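Local coordinates for protein putative metal-dependent hydrolase (Bacillus subtilis, PDB 6KNS) that is a zinc-binding metallo-beta-lactamase fold protein, probably a metal-dependent hydrolase related to the short-form tRNase Z enzymes that process tRNA 3' ends, at residues D225-R228 / K229-K232. Residues are numbered along the deposited sequence; the frame is centred on the assembly and turned at random.
Sequences DNLR and KEAK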
ATOM      1  N   ASP A 225      -9.624  23.027  -4.641  1.00 24.37           N
ATOM      2  CA  ASP A 225     -10.915  23.729  -4.624  1.00 25.77           C
ATOM      3  C   ASP A 225     -11.288  24.344  -5.972  1.00 25.81           C
ATOM      4  O   ASP A 225     -12.482  24.522  -6.255  1.00 26.46           O
ATOM      5  CB  ASP A 225     -10.948  24.798  -3.526  1.00 27.02           C
ATOM      6  CG  ASP A 225     -11.267  24.216  -2.135  1.00 29.74           C
ATOM      7  OD1 ASP A 225     -11.294  22.975  -1.983  1.00 32.09           O
ATOM      8  OD2 ASP A 225     -11.520  25.008  -1.203  1.00 33.36           O
ATOM      9  N   ASN A 226     -10.295  24.640  -6.812  1.00 24.66           N
ATOM     10  CA  ASN A 226     -10.593  25.106  -8.156  1.00 24.62           C
ATOM     11  C   ASN A 226     -11.299  24.060  -8.977  1.00 24.25           C
ATOM     12  O   ASN A 226     -12.049  24.433  -9.862  1.00 24.48           O
ATOM     13  CB  ASN A 226      -9.357  25.575  -8.916  1.00 24.76           C
ATOM     14  CG  ASN A 226      -8.859  26.926  -8.453  1.00 26.20           C
ATOM     15  OD1 ASN A 226      -9.574  27.672  -7.809  1.00 24.94           O
ATOM     16  ND2 ASN A 226      -7.627  27.246  -8.792  1.00 25.28           N
ATOM     17  N   LEU A 227     -11.056  22.772  -8.714  1.00 22.90           N
ATOM     18  CA  LEU A 227     -11.752  21.701  -9.450  1.00 23.13           C
ATOM     19  C   LEU A 227     -13.250  21.769  -9.185  1.00 23.65           C
ATOM     20  O   LEU A 227     -14.042  21.622 -10.080  1.00 24.07           O
ATOM     21  CB  LEU A 227     -11.226  20.310  -9.060  1.00 22.54           C
ATOM     22  CG  LEU A 227      -9.736  20.026  -9.340  1.00 21.19           C
ATOM     23  CD1 LEU A 227      -9.263  18.765  -8.637  1.00 19.01           C
ATOM     24  CD2 LEU A 227      -9.523  19.955 -10.847  1.00 20.86           C
ATOM     25  N   ARG A 228     -13.629  21.986  -7.934  1.00 23.82           N
ATOM     26  CA  ARG A 228     -15.013  22.208  -7.588  1.00 24.65           C
ATOM     27  C   ARG A 228     -15.617  23.457  -8.266  1.00 25.75           C
ATOM     28  O   ARG A 228     -16.731  23.385  -8.796  1.00 25.25           O
ATOM     29  CB  ARG A 228     -15.156  22.347  -6.081  1.00 24.72           C
ATOM     30  CG  ARG A 228     -16.550  22.622  -5.645  1.00 27.00           C
ATOM     31  CD  ARG A 228     -16.658  22.799  -4.130  1.00 29.10           C
ATOM     32  NE  ARG A 228     -17.971  23.347  -3.864  1.00 31.01           N
ATOM     33  CZ  ARG A 228     -18.337  24.613  -4.060  1.00 32.67           C
ATOM     34  NH1 ARG A 228     -17.464  25.546  -4.477  1.00 34.36           N
ATOM     35  NH2 ARG A 228     -19.594  24.950  -3.821  1.00 32.02           N
ATOM     36  N   LYS A 229     -14.909  24.586  -8.245  1.00 25.42           N
ATOM     37  CA  LYS A 229     -15.442  25.801  -8.878  1.00 27.06           C
ATOM     38  C   LYS A 229     -15.627  25.634 -10.397  1.00 27.48           C
ATOM     39  O   LYS A 229     -16.612  26.103 -11.001  1.00 27.65           O
ATOM     40  CB  LYS A 229     -14.508  26.975  -8.630  1.00 27.85           C
ATOM     41  CG  LYS A 229     -14.412  27.420  -7.190  1.00 28.84           C
ATOM     42  CD  LYS A 229     -13.504  28.659  -7.051  1.00 28.78           C
ATOM     43  CE  LYS A 229     -13.303  29.005  -5.590  1.00 29.78           C
ATOM     44  NZ  LYS A 229     -12.385  30.127  -5.429  1.00 26.25           N
ATOM     45  N   GLU A 230     -14.658  24.973 -11.009  1.00 26.26           N
ATOM     46  CA  GLU A 230     -14.696  24.696 -12.446  1.00 27.31           C
ATOM     47  C   GLU A 230     -15.863  23.773 -12.760  1.00 27.18           C
ATOM     48  O   GLU A 230     -16.574  24.001 -13.722  1.00 27.41           O
ATOM     49  CB  GLU A 230     -13.383  24.028 -12.886  1.00 26.69           C
ATOM     50  CG  GLU A 230     -12.186  24.958 -12.894  1.00 26.47           C
ATOM     51  CD  GLU A 230     -10.849  24.215 -12.783  1.00 29.90           C
ATOM     52  OE1 GLU A 230     -10.778  22.969 -12.979  1.00 28.71           O
ATOM     53  OE2 GLU A 230      -9.842  24.883 -12.489  1.00 30.15           O
ATOM     54  N   ALA A 231     -16.055  22.718 -11.954  1.00 26.36           N
ATOM     55  CA  ALA A 231     -17.168  21.806 -12.224  1.00 26.82           C
ATOM     56  C   ALA A 231     -18.512  22.536 -12.094  1.00 28.27           C
ATOM     57  O   ALA A 231     -19.438  22.282 -12.873  1.00 28.57           O
ATOM     58  CB  ALA A 231     -17.133  20.577 -11.333  1.00 25.47           C
ATOM     59  N   LYS A 232     -18.597  23.449 -11.130  1.00 28.77           N
ATOM     60  CA  LYS A 232     -19.816  24.227 -10.920  1.00 30.25           C
ATOM     61  C   LYS A 232     -20.113  25.208 -12.072  1.00 30.99           C
ATOM     62  O   LYS A 232     -21.194  25.755 -12.105  1.00 30.52           O
ATOM     63  CB  LYS A 232     -19.773  25.014  -9.581  1.00 30.58           C
ATOM     64  CG  LYS A 232     -19.602  24.176  -8.313  1.00 31.10           C
ATOM     65  CD  LYS A 232     -20.878  23.569  -7.797  1.00 32.99           C
ATOM     66  CE  LYS A 232     -21.940  24.627  -7.313  1.00 34.95           C
ATOM     67  NZ  LYS A 232     -23.270  24.365  -8.034  1.00 35.61           N
TER
HETATM   68  O   HOH W   1      -7.246  25.421 -11.449  1.00 34.53           O
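The extended side chain of Glu230 runs back toward Asn226, one turn earlier, and a water joins the two side chains, accepting from Asn226 ND2 (3.2 Å) and donating to Glu230 OE2 (2.8 Å). CG of Glu230 lies anti to its own carbonyl carbon (chi1 -72°), which carries the chain past the oxygen end of the Asn226 carbonyl, with Glu230 CG 3.1 Å from Asn226 O. That oxygen already accepts from Glu230 N at 2.9 Å, one of four i to i+4 bonds that run from Asp225 O through Arg228 O. Glu230 OE1 is held by Ser198 OG and Ala186 N, so both carboxylate oxygens have partners. Helix 225-231 lies in the crossover of a beta-alpha-beta unit between parallel strands 212-216 and 238-241 of the metallo-beta-lactamase fold. Its close-packed side faces the sheet: Leu227 and Ala231 are buried on Leu215, and Ala231 also meets Val239. Arg228 and Lys232 border this side along strand 238-241. Lys232 CG lies over one face of the Arg228 guanidinium; beyond it the chain bends (chi2 -82°) and NZ hydrogen-bonds to Gly237 O, while Arg228 NE bonds weakly to Val239 O. Looser are the water-bridged Asn226 end and exposed Lys229, which runs out extended, its CD 4.1 Å from Asn226 OD1.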